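Long-range contacts in 361aa long hypothetical D-aminopeptidase (Pyrococcus horikoshii, PDB 2DRH), which is of unproven function but probably acts as an aminopeptidase of the DmpA type: residues K17-T22 with G186-I191; A178-G183 with R211-T216; Y199-L204 with M242-D247. All coordinates share one frame; numbering follows the deposited sequence.

Interactions 1 and 3 lie side by side, their centres about 8 Å apart, because strands 184-193 and 198-207 are neighbours in one mixed sheet: interaction 1 lays an N-terminal loop against the first, and interaction 3 pairs the second with strand 240-246. Interaction 2 stands apart, its centre about 22 Å from that of interaction 1 and about 24 Å from that of interaction 3, although its hairpin 178-183 leads directly into strand 184-193. In DmpA, the family's namesake, self-cleavage frees the nucleophile at the start of a central strand; strand 240-246, which follows the unmodelled residues 234-238, probably corresponds to it.

Interaction 1. Residues K17-T22 with G186-I191; sequences KRNKIT and GSASRI
Asn19 reaches strand 184-193 with its amide oxygen: OD1 accepts the backbone N-H of Ser189 (N to OD1 3.1 Å) in a nearly straight bond, the donor standing above the amide carbonyl plane. CG lies anti to the backbone N of Asn19 (chi1 -169°), which carries the amide across the strand and sets OD1 3.5 Å from the methyl CB of Ala188. On the same residue pair the backbone O of Asn19 receives a CA-H...O contact from Ala188 CA at 3.2 Å. Two residues further along the loop, Ser187 OG accepts the N-H of Ile21 (N to OG 3.0 Å), while Ser189 CB packs 3.4 Å from Lys20 O. The loop does not extend the sheet as another strand; it crosses strand 184-193 steeply, at 107° between the touching parts, in what is probably the alpha-beta-beta-alpha sandwich of the DmpA family. Ser187 and Ser189 point at the loop, whereas Ala188 and Arg190 turn to helix 309-328. Replacing Asn19 with an alanine would probably leave the N-H of Ser189 without its acceptor and open a gap beside the Ala188 methyl. In the second shell, Glu321 OE2 of that helix takes Asn19 ND2, so with OD1 held by Ser189 the amide is fixed in rotation, while OE1 pairs with Arg190 NH2. Ser187 OG donates to Ala203 O on the next strand, Ser189 OG is bonded to Asp23 OD2 and Gly16 N, and Lys20 NZ leads off to a salt bridge with Glu167.

Interaction 2. Residues A178-G183 with R211-T216; sequences AFEFKG and RREDLT
A tight beta hairpin with a type I' turn from Ala178 to Phe181 presents its two turn carbonyls, those of Phe179 and Glu180, to Arg212 in the loop between strand 198-207 and helix 222-225. The arginine chain, bent at chi2 (61°) and chi3 (70°), brings its guanidinium edge to the turn: NE donates to Phe179 O at 3.0 Å, in the carbonyl plane but along a bent path, and NH2 donates almost straight to Glu180 O at 2.7 Å. The second donor stands well above its carbonyl plane, yet both oxygens lie near the guanidinium plane. One face of that plane lies flat on the Phe181 ring, planes 11° apart and centres 3.9 Å apart, a cation-pi stack. Two more backbone carbonyls complete the ring of neutral acceptors round this buried cation, Trp229 O at NH1 and Pro230 O as a second acceptor for NH2. Glu180 reaches back the other way, OE2 taking the backbone N-H of Arg212 at 3.0 Å on its anti side, while OE1 accepts Gly233 N. Beyond the arginine, Leu215 bridges the two aromatic rings, its CD2 3.7 Å from Phe181 CE2. Its other methyl, CD1, sits over the face of Phe179, 3.8 Å from the ring centroid, and Arg211 O meets the same ring at its edge, 3.2 Å from CD1 of Phe179.

Interaction 3. Residues Y199-L204 with M242-D247; sequences YTVGAL and MIIATD
Ile244 lies diagonally across from Val201 and directly opposite Ala203, touching both from the neighbouring strand: its CG2 branch comes 4.2 Å from Val201 CG1, and its CD1 tip reaches 4.0 Å from Ala203 CB. Two branches of one side chain thus span two positions of the facing strand, since CG1 is anti to the carbonyl carbon and CG2 anti to the backbone N. The register is that of a regular antiparallel pair, the short strand axes running at 162°. Gly202 with Ala245 and Leu204 with Ile243 are the hydrogen-bonded pairs, each closed by two backbone bonds, as in Gly202 N to Ala245 O at 2.8 Å; Val201 with Thr246 and Ala203 with Ile244 are the non-hydrogen-bonded ones. Where the strand of Ile244 ends, side chains take over the pairing. Asp247 folds its carboxylate back between its own N and carbonyl carbon (chi1 62°), so that OD1 accepts the N-H of Thr200 at 2.7 Å, on the syn side. OD1 also meets the Tyr199 ring at its edge, with carboxylate and ring nearly perpendicular. The other oxygen, OD2, accepts from a water at 2.6 Å that is also bonded to Thr200 OG1. Thr200 O in turn is held by Thr246 OG1 at 3.0 Å, with a weak additional bond from Asp247 N, while Thr246 OG1 itself accepts Ala248 N. The pair lies inside the sheet, with strand 184-193 beyond 198-207 and strand 278-285 parallel to 240-246; helix 309-328 packs on Val201, Ala203 and Ile244, and Ile21 meets Ala245 from the opposite face.

Interaction 1. Residues K17-T22 with G186-I191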
loop_
_atom_site.group_PDB
_atom_site.type_symbol
_atom_site.label_atom_id
_atom_site.label_comp_id
_atom_site.label_asym_id
_atom_site.label_seq_id
_atom_site.Cartn_x
_atom_site.Cartn_y
_atom_site.Cartn_z
ATOM N N LYS A 17 14.480 23.688 -22.741
ATOM C CA LYS A 17 14.917 24.031 -24.095
ATOM C C LYS A 17 14.229 23.229 -25.199
ATOM O O LYS A 17 13.742 23.797 -26.175
ATOM C CB LYS A 17 16.436 23.858 -24.214
ATOM C CG LYS A 17 17.231 24.767 -23.287
ATOM C CD LYS A 17 18.733 24.525 -23.398
ATOM C CE LYS A 17 19.255 24.803 -24.802
ATOM N NZ LYS A 17 20.735 24.610 -24.892
ATOM N N ARG A 18 14.198 21.909 -25.048
ATOM C CA ARG A 18 13.579 21.045 -26.049
ATOM C C ARG A 18 12.108 20.759 -25.721
ATOM O O ARG A 18 11.347 20.308 -26.576
ATOM C CB ARG A 18 14.348 19.722 -26.131
ATOM C CG ARG A 18 15.868 19.880 -26.055
ATOM C CD ARG A 18 16.581 18.531 -25.976
ATOM N NE ARG A 18 16.698 17.882 -27.278
ATOM C CZ ARG A 18 17.804 17.878 -28.017
ATOM N NH1 ARG A 18 18.899 18.486 -27.587
ATOM N NH2 ARG A 18 17.813 17.265 -29.191
ATOM N N ASN A 19 11.714 21.046 -24.485
ATOM C CA ASN A 19 10.358 20.781 -24.017
ATOM C C ASN A 19 10.078 19.290 -24.206
ATOM O O ASN A 19 9.059 18.887 -24.774
ATOM C CB ASN A 19 9.324 21.628 -24.769
ATOM C CG ASN A 19 7.940 21.559 -24.124
ATOM O OD1 ASN A 19 7.820 21.419 -22.902
ATOM N ND2 ASN A 19 6.893 21.670 -24.938
ATOM N N LYS A 20 11.022 18.482 -23.731
ATOM C CA LYS A 20 10.944 17.028 -23.798
ATOM C C LYS A 20 11.598 16.480 -22.538
ATOM O O LYS A 20 12.389 17.172 -21.888
ATOM C CB LYS A 20 11.687 16.495 -25.022
ATOM C CG LYS A 20 11.034 16.783 -26.367
ATOM C CD LYS A 20 11.960 16.327 -27.492
ATOM C CE LYS A 20 11.355 16.539 -28.874
ATOM N NZ LYS A 20 10.337 15.497 -29.220
ATOM N N ILE A 21 11.276 15.237 -22.198
ATOM C CA ILE A 21 11.838 14.611 -21.008
ATOM C C ILE A 21 13.374 14.622 -21.011
ATOM O O ILE A 21 14.002 14.621 -19.953
ATOM C CB ILE A 21 11.336 13.158 -20.861
ATOM C CG1 ILE A 21 11.738 12.608 -19.495
ATOM C CG2 ILE A 21 11.892 12.292 -21.990
ATOM C CD1 ILE A 21 11.159 11.233 -19.187
ATOM N N THR A 22 13.970 14.641 -22.201
ATOM C CA THR A 22 15.428 14.649 -22.334
ATOM C C THR A 22 16.064 15.985 -21.948
ATOM O O THR A 22 17.280 16.154 -22.064
ATOM C CB THR A 22 15.865 14.295 -23.761
ATOM O OG1 THR A 22 15.138 15.098 -24.695
ATOM C CG2 THR A 22 15.607 12.826 -24.046
ATOM N N GLY A 186 3.972 11.341 -26.277
ATOM C CA GLY A 186 3.909 12.780 -26.088
ATOM C C GLY A 186 4.943 13.147 -25.036
ATOM O O GLY A 186 5.280 12.319 -24.194
ATOM N N SER A 187 5.469 14.366 -25.067
ATOM C CA SER A 187 6.463 14.743 -24.069
ATOM C C SER A 187 6.514 16.245 -23.828
ATOM O O SER A 187 6.065 17.043 -24.652
ATOM C CB SER A 187 7.850 14.237 -24.480
ATOM O OG SER A 187 8.722 14.185 -23.354
ATOM N N ALA A 188 7.052 16.623 -22.677
ATOM C CA ALA A 188 7.165 18.025 -22.311
ATOM C C ALA A 188 7.989 18.129 -21.042
ATOM O O ALA A 188 8.172 17.139 -20.338
ATOM C CB ALA A 188 5.776 18.634 -22.092
ATOM N N SER A 189 8.487 19.325 -20.753
ATOM C CA SER A 189 9.288 19.537 -19.558
ATOM C C SER A 189 8.986 20.903 -18.971
ATOM O O SER A 189 8.423 21.767 -19.642
ATOM C CB SER A 189 10.782 19.448 -19.885
ATOM O OG SER A 189 11.184 20.539 -20.690
ATOM N N ARG A 190 9.357 21.085 -17.710
ATOM C CA ARG A 190 9.142 22.347 -17.016
ATOM C C ARG A 190 10.347 22.639 -16.145
ATOM O O ARG A 190 10.982 21.722 -15.626
ATOM C CB ARG A 190 7.887 22.274 -16.139
ATOM C CG ARG A 190 6.583 22.295 -16.915
ATOM C CD ARG A 190 6.424 23.599 -17.689
ATOM N NE ARG A 190 5.108 23.711 -18.314
ATOM C CZ ARG A 190 4.743 23.094 -19.433
ATOM N NH1 ARG A 190 5.595 22.308 -20.081
ATOM N NH2 ARG A 190 3.517 23.270 -19.908
ATOM N N ILE A 191 10.657 23.923 -15.992
ATOM C CA ILE A 191 11.780 24.363 -15.171
ATOM C C ILE A 191 11.207 25.017 -13.927
ATOM O O ILE A 191 10.222 25.745 -14.015
ATOM C CB ILE A 191 12.640 25.404 -15.920
ATOM C CG1 ILE A 191 13.225 24.782 -17.188
ATOM C CG2 ILE A 191 13.745 25.924 -15.012
ATOM C CD1 ILE A 191 14.134 23.602 -16.928
#

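Interaction 2. Residues A178-G183 with R211-T216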
loop_
_atom_site.group_PDB
_atom_site.type_symbol
_atom_site.label_atom_id
_atom_site.label_comp_id
_atom_site.label_asym_id
_atom_site.label_seq_id
_atom_site.Cartn_x
_atom_site.Cartn_y
_atom_site.Cartn_z
ATOM N N ALA A 178 -6.322 7.551 -28.305
ATOM C CA ALA A 178 -6.591 8.429 -27.169
ATOM C C ALA A 178 -7.763 9.348 -27.502
ATOM O O ALA A 178 -7.713 10.094 -28.485
ATOM C CB ALA A 178 -5.355 9.258 -26.838
ATOM N N PHE A 179 -8.819 9.282 -26.693
ATOM C CA PHE A 179 -10.003 10.111 -26.910
ATOM C C PHE A 179 -10.590 9.853 -28.292
ATOM O O PHE A 179 -11.209 10.730 -28.892
ATOM C CB PHE A 179 -9.638 11.593 -26.771
ATOM C CG PHE A 179 -9.149 11.963 -25.404
ATOM C CD1 PHE A 179 -10.034 12.026 -24.328
ATOM C CD2 PHE A 179 -7.798 12.215 -25.180
ATOM C CE1 PHE A 179 -9.578 12.331 -23.047
ATOM C CE2 PHE A 179 -7.333 12.520 -23.903
ATOM C CZ PHE A 179 -8.223 12.578 -22.836
ATOM N N GLU A 180 -10.381 8.641 -28.788
ATOM C CA GLU A 180 -10.872 8.231 -30.095
ATOM C C GLU A 180 -10.275 9.019 -31.252
ATOM O O GLU A 180 -10.875 9.169 -32.315
ATOM C CB GLU A 180 -12.404 8.246 -30.115
ATOM C CG GLU A 180 -12.957 7.245 -29.119
ATOM C CD GLU A 180 -14.469 7.193 -29.075
ATOM O OE1 GLU A 180 -15.084 6.680 -30.035
ATOM O OE2 GLU A 180 -15.035 7.667 -28.071
ATOM N N PHE A 181 -9.066 9.512 -31.010
ATOM C CA PHE A 181 -8.259 10.212 -31.999
ATOM C C PHE A 181 -6.997 9.359 -31.944
ATOM O O PHE A 181 -6.891 8.469 -31.091
ATOM C CB PHE A 181 -7.937 11.640 -31.558
ATOM C CG PHE A 181 -9.092 12.597 -31.689
ATOM C CD1 PHE A 181 -9.668 12.847 -32.931
ATOM C CD2 PHE A 181 -9.579 13.278 -30.576
ATOM C CE1 PHE A 181 -10.713 13.770 -33.064
ATOM C CE2 PHE A 181 -10.621 14.200 -30.694
ATOM C CZ PHE A 181 -11.188 14.448 -31.940
ATOM N N LYS A 182 -6.043 9.595 -32.835
ATOM C CA LYS A 182 -4.827 8.800 -32.792
ATOM C C LYS A 182 -4.056 9.181 -31.534
ATOM O O LYS A 182 -3.933 10.364 -31.212
ATOM C CB LYS A 182 -3.965 9.068 -34.021
ATOM C CG LYS A 182 -2.736 8.177 -34.114
ATOM C CD LYS A 182 -3.124 6.720 -34.338
ATOM C CE LYS A 182 -1.900 5.808 -34.281
ATOM N NZ LYS A 182 -1.191 5.953 -32.981
ATOM N N GLY A 183 -3.560 8.177 -30.813
ATOM C CA GLY A 183 -2.789 8.437 -29.608
ATOM C C GLY A 183 -1.319 8.177 -29.881
ATOM O O GLY A 183 -0.909 8.128 -31.042
ATOM N N ARG A 211 -12.609 8.726 -23.706
ATOM C CA ARG A 211 -13.760 8.734 -24.604
ATOM C C ARG A 211 -13.601 10.036 -25.379
ATOM O O ARG A 211 -12.978 10.979 -24.883
ATOM C CB ARG A 211 -15.071 8.789 -23.812
ATOM C CG ARG A 211 -15.579 7.471 -23.269
ATOM C CD ARG A 211 -16.617 7.745 -22.190
ATOM N NE ARG A 211 -17.634 6.704 -22.083
ATOM C CZ ARG A 211 -18.582 6.490 -22.991
ATOM N NH1 ARG A 211 -18.644 7.244 -24.081
ATOM N NH2 ARG A 211 -19.479 5.532 -22.801
ATOM N N ARG A 212 -14.167 10.101 -26.575
ATOM C CA ARG A 212 -14.055 11.300 -27.395
ATOM C C ARG A 212 -14.475 12.579 -26.669
ATOM O O ARG A 212 -13.763 13.586 -26.709
ATOM C CB ARG A 212 -14.887 11.138 -28.677
ATOM C CG ARG A 212 -14.920 12.381 -29.560
ATOM C CD ARG A 212 -13.528 12.768 -30.045
ATOM N NE ARG A 212 -12.994 11.825 -31.023
ATOM C CZ ARG A 212 -13.484 11.664 -32.248
ATOM N NH1 ARG A 212 -14.524 12.383 -32.653
ATOM N NH2 ARG A 212 -12.941 10.777 -33.067
ATOM N N GLU A 213 -15.623 12.529 -26.000
ATOM C CA GLU A 213 -16.157 13.686 -25.294
ATOM C C GLU A 213 -15.483 14.098 -23.989
ATOM O O GLU A 213 -15.815 15.151 -23.438
ATOM C CB GLU A 213 -17.659 13.503 -25.042
ATOM C CG GLU A 213 -18.061 12.090 -24.655
ATOM C CD GLU A 213 -17.792 11.095 -25.774
ATOM O OE1 GLU A 213 -18.274 11.331 -26.902
ATOM O OE2 GLU A 213 -17.100 10.085 -25.530
ATOM N N ASP A 214 -14.557 13.293 -23.481
ATOM C CA ASP A 214 -13.886 13.663 -22.240
ATOM C C ASP A 214 -12.776 14.691 -22.488
ATOM O O ASP A 214 -12.517 15.551 -21.647
ATOM C CB ASP A 214 -13.275 12.434 -21.557
ATOM C CG ASP A 214 -14.309 11.369 -21.213
ATOM O OD1 ASP A 214 -15.441 11.720 -20.815
ATOM O OD2 ASP A 214 -13.972 10.175 -21.327
ATOM N N LEU A 215 -12.138 14.598 -23.650
ATOM C CA LEU A 215 -11.028 15.477 -24.015
ATOM C C LEU A 215 -11.157 16.926 -23.545
ATOM O O LEU A 215 -12.067 17.663 -23.939
ATOM C CB LEU A 215 -10.801 15.428 -25.534
ATOM C CG LEU A 215 -9.600 16.211 -26.091
ATOM C CD1 LEU A 215 -8.312 15.813 -25.376
ATOM C CD2 LEU A 215 -9.484 15.951 -27.582
ATOM N N THR A 216 -10.217 17.323 -22.693
ATOM C CA THR A 216 -10.180 18.668 -22.144
ATOM C C THR A 216 -8.801 19.259 -22.418
ATOM O O THR A 216 -7.793 18.719 -21.966
ATOM C CB THR A 216 -10.413 18.626 -20.630
ATOM O OG1 THR A 216 -11.580 17.837 -20.361
ATOM C CG2 THR A 216 -10.607 20.035 -20.078
#

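Interaction 3. Residues Y199-L204 with M242-D247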
loop_
_atom_site.group_PDB
_atom_site.type_symbol
_atom_site.label_atom_id
_atom_site.label_comp_id
_atom_site.label_asym_id
_atom_site.label_seq_id
_atom_site.Cartn_x
_atom_site.Cartn_y
_atom_site.Cartn_z
ATOM N N TYR A 199 15.716 23.490 -11.313
ATOM C CA TYR A 199 15.527 22.050 -11.445
ATOM C C TYR A 199 14.573 21.828 -12.612
ATOM O O TYR A 199 13.659 22.624 -12.844
ATOM C CB TYR A 199 14.927 21.451 -10.170
ATOM C CG TYR A 199 15.814 21.527 -8.947
ATOM C CD1 TYR A 199 16.979 20.766 -8.856
ATOM C CD2 TYR A 199 15.480 22.353 -7.871
ATOM C CE1 TYR A 199 17.787 20.822 -7.721
ATOM C CE2 TYR A 199 16.281 22.418 -6.739
ATOM C CZ TYR A 199 17.432 21.648 -6.667
ATOM O OH TYR A 199 18.215 21.689 -5.530
ATOM N N THR A 200 14.791 20.745 -13.345
ATOM C CA THR A 200 13.950 20.421 -14.484
ATOM C C THR A 200 13.092 19.186 -14.207
ATOM O O THR A 200 13.550 18.219 -13.585
ATOM C CB THR A 200 14.808 20.131 -15.727
ATOM O OG1 THR A 200 15.669 21.248 -15.986
ATOM C CG2 THR A 200 13.927 19.876 -16.936
ATOM N N VAL A 201 11.847 19.234 -14.666
ATOM C CA VAL A 201 10.923 18.114 -14.530
ATOM C C VAL A 201 10.438 17.777 -15.934
ATOM O O VAL A 201 9.759 18.585 -16.568
ATOM C CB VAL A 201 9.692 18.467 -13.674
ATOM C CG1 VAL A 201 8.666 17.326 -13.750
ATOM C CG2 VAL A 201 10.115 18.703 -12.225
ATOM N N GLY A 202 10.801 16.597 -16.422
ATOM C CA GLY A 202 10.379 16.190 -17.750
ATOM C C GLY A 202 9.365 15.058 -17.729
ATOM O O GLY A 202 9.297 14.288 -16.769
ATOM N N ALA A 203 8.579 14.945 -18.793
ATOM C CA ALA A 203 7.579 13.890 -18.861
ATOM C C ALA A 203 7.412 13.296 -20.245
ATOM O O ALA A 203 7.428 14.003 -21.244
ATOM C CB ALA A 203 6.232 14.408 -18.369
ATOM N N LEU A 204 7.266 11.979 -20.284
ATOM C CA LEU A 204 7.031 11.262 -21.522
ATOM C C LEU A 204 5.817 10.379 -21.245
ATOM O O LEU A 204 5.788 9.628 -20.264
ATOM C CB LEU A 204 8.240 10.404 -21.901
ATOM C CG LEU A 204 8.066 9.577 -23.184
ATOM C CD1 LEU A 204 9.419 9.200 -23.732
ATOM C CD2 LEU A 204 7.236 8.315 -22.908
ATOM N N MET A 242 2.865 7.001 -17.605
ATOM C CA MET A 242 3.496 8.306 -17.458
ATOM C C MET A 242 4.872 8.122 -16.854
ATOM O O MET A 242 5.014 7.553 -15.775
ATOM C CB MET A 242 2.630 9.215 -16.576
ATOM C CG MET A 242 1.349 9.662 -17.266
ATOM S SD MET A 242 -0.070 9.834 -16.167
ATOM C CE MET A 242 -0.554 8.103 -16.057
ATOM N N ILE A 243 5.889 8.582 -17.568
ATOM C CA ILE A 243 7.260 8.460 -17.087
ATOM C C ILE A 243 7.760 9.845 -16.720
ATOM O O ILE A 243 7.828 10.740 -17.564
ATOM C CB ILE A 243 8.185 7.852 -18.164
ATOM C CG1 ILE A 243 7.641 6.492 -18.611
ATOM C CG2 ILE A 243 9.605 7.699 -17.615
ATOM C CD1 ILE A 243 7.553 5.467 -17.496
ATOM N N ILE A 244 8.101 10.018 -15.452
ATOM C CA ILE A 244 8.580 11.302 -14.974
ATOM C C ILE A 244 10.065 11.248 -14.638
ATOM O O ILE A 244 10.546 10.295 -14.014
ATOM C CB ILE A 244 7.829 11.749 -13.704
ATOM C CG1 ILE A 244 6.320 11.535 -13.874
ATOM C CG2 ILE A 244 8.145 13.212 -13.408
ATOM C CD1 ILE A 244 5.722 12.239 -15.057
ATOM N N ALA A 245 10.788 12.277 -15.063
ATOM C CA ALA A 245 12.217 12.374 -14.784
ATOM C C ALA A 245 12.501 13.763 -14.226
ATOM O O ALA A 245 11.850 14.738 -14.608
ATOM C CB ALA A 245 13.026 12.146 -16.058
ATOM N N THR A 246 13.468 13.845 -13.316
ATOM C CA THR A 246 13.857 15.118 -12.720
ATOM C C THR A 246 15.302 15.064 -12.257
ATOM O O THR A 246 15.834 13.989 -11.977
ATOM C CB THR A 246 12.977 15.487 -11.501
ATOM O OG1 THR A 246 13.388 16.763 -10.987
ATOM C CG2 THR A 246 13.114 14.445 -10.393
ATOM N N ASP A 247 15.939 16.228 -12.189
ATOM C CA ASP A 247 17.319 16.304 -11.737
ATOM C C ASP A 247 17.350 16.807 -10.292
ATOM O O ASP A 247 18.406 17.118 -9.745
ATOM C CB ASP A 247 18.131 17.219 -12.664
ATOM C CG ASP A 247 17.621 18.656 -12.686
ATOM O OD1 ASP A 247 16.444 18.894 -12.348
ATOM O OD2 ASP A 247 18.406 19.554 -13.065
HETATM O O HOH W 1 17.875 21.858 -14.102
#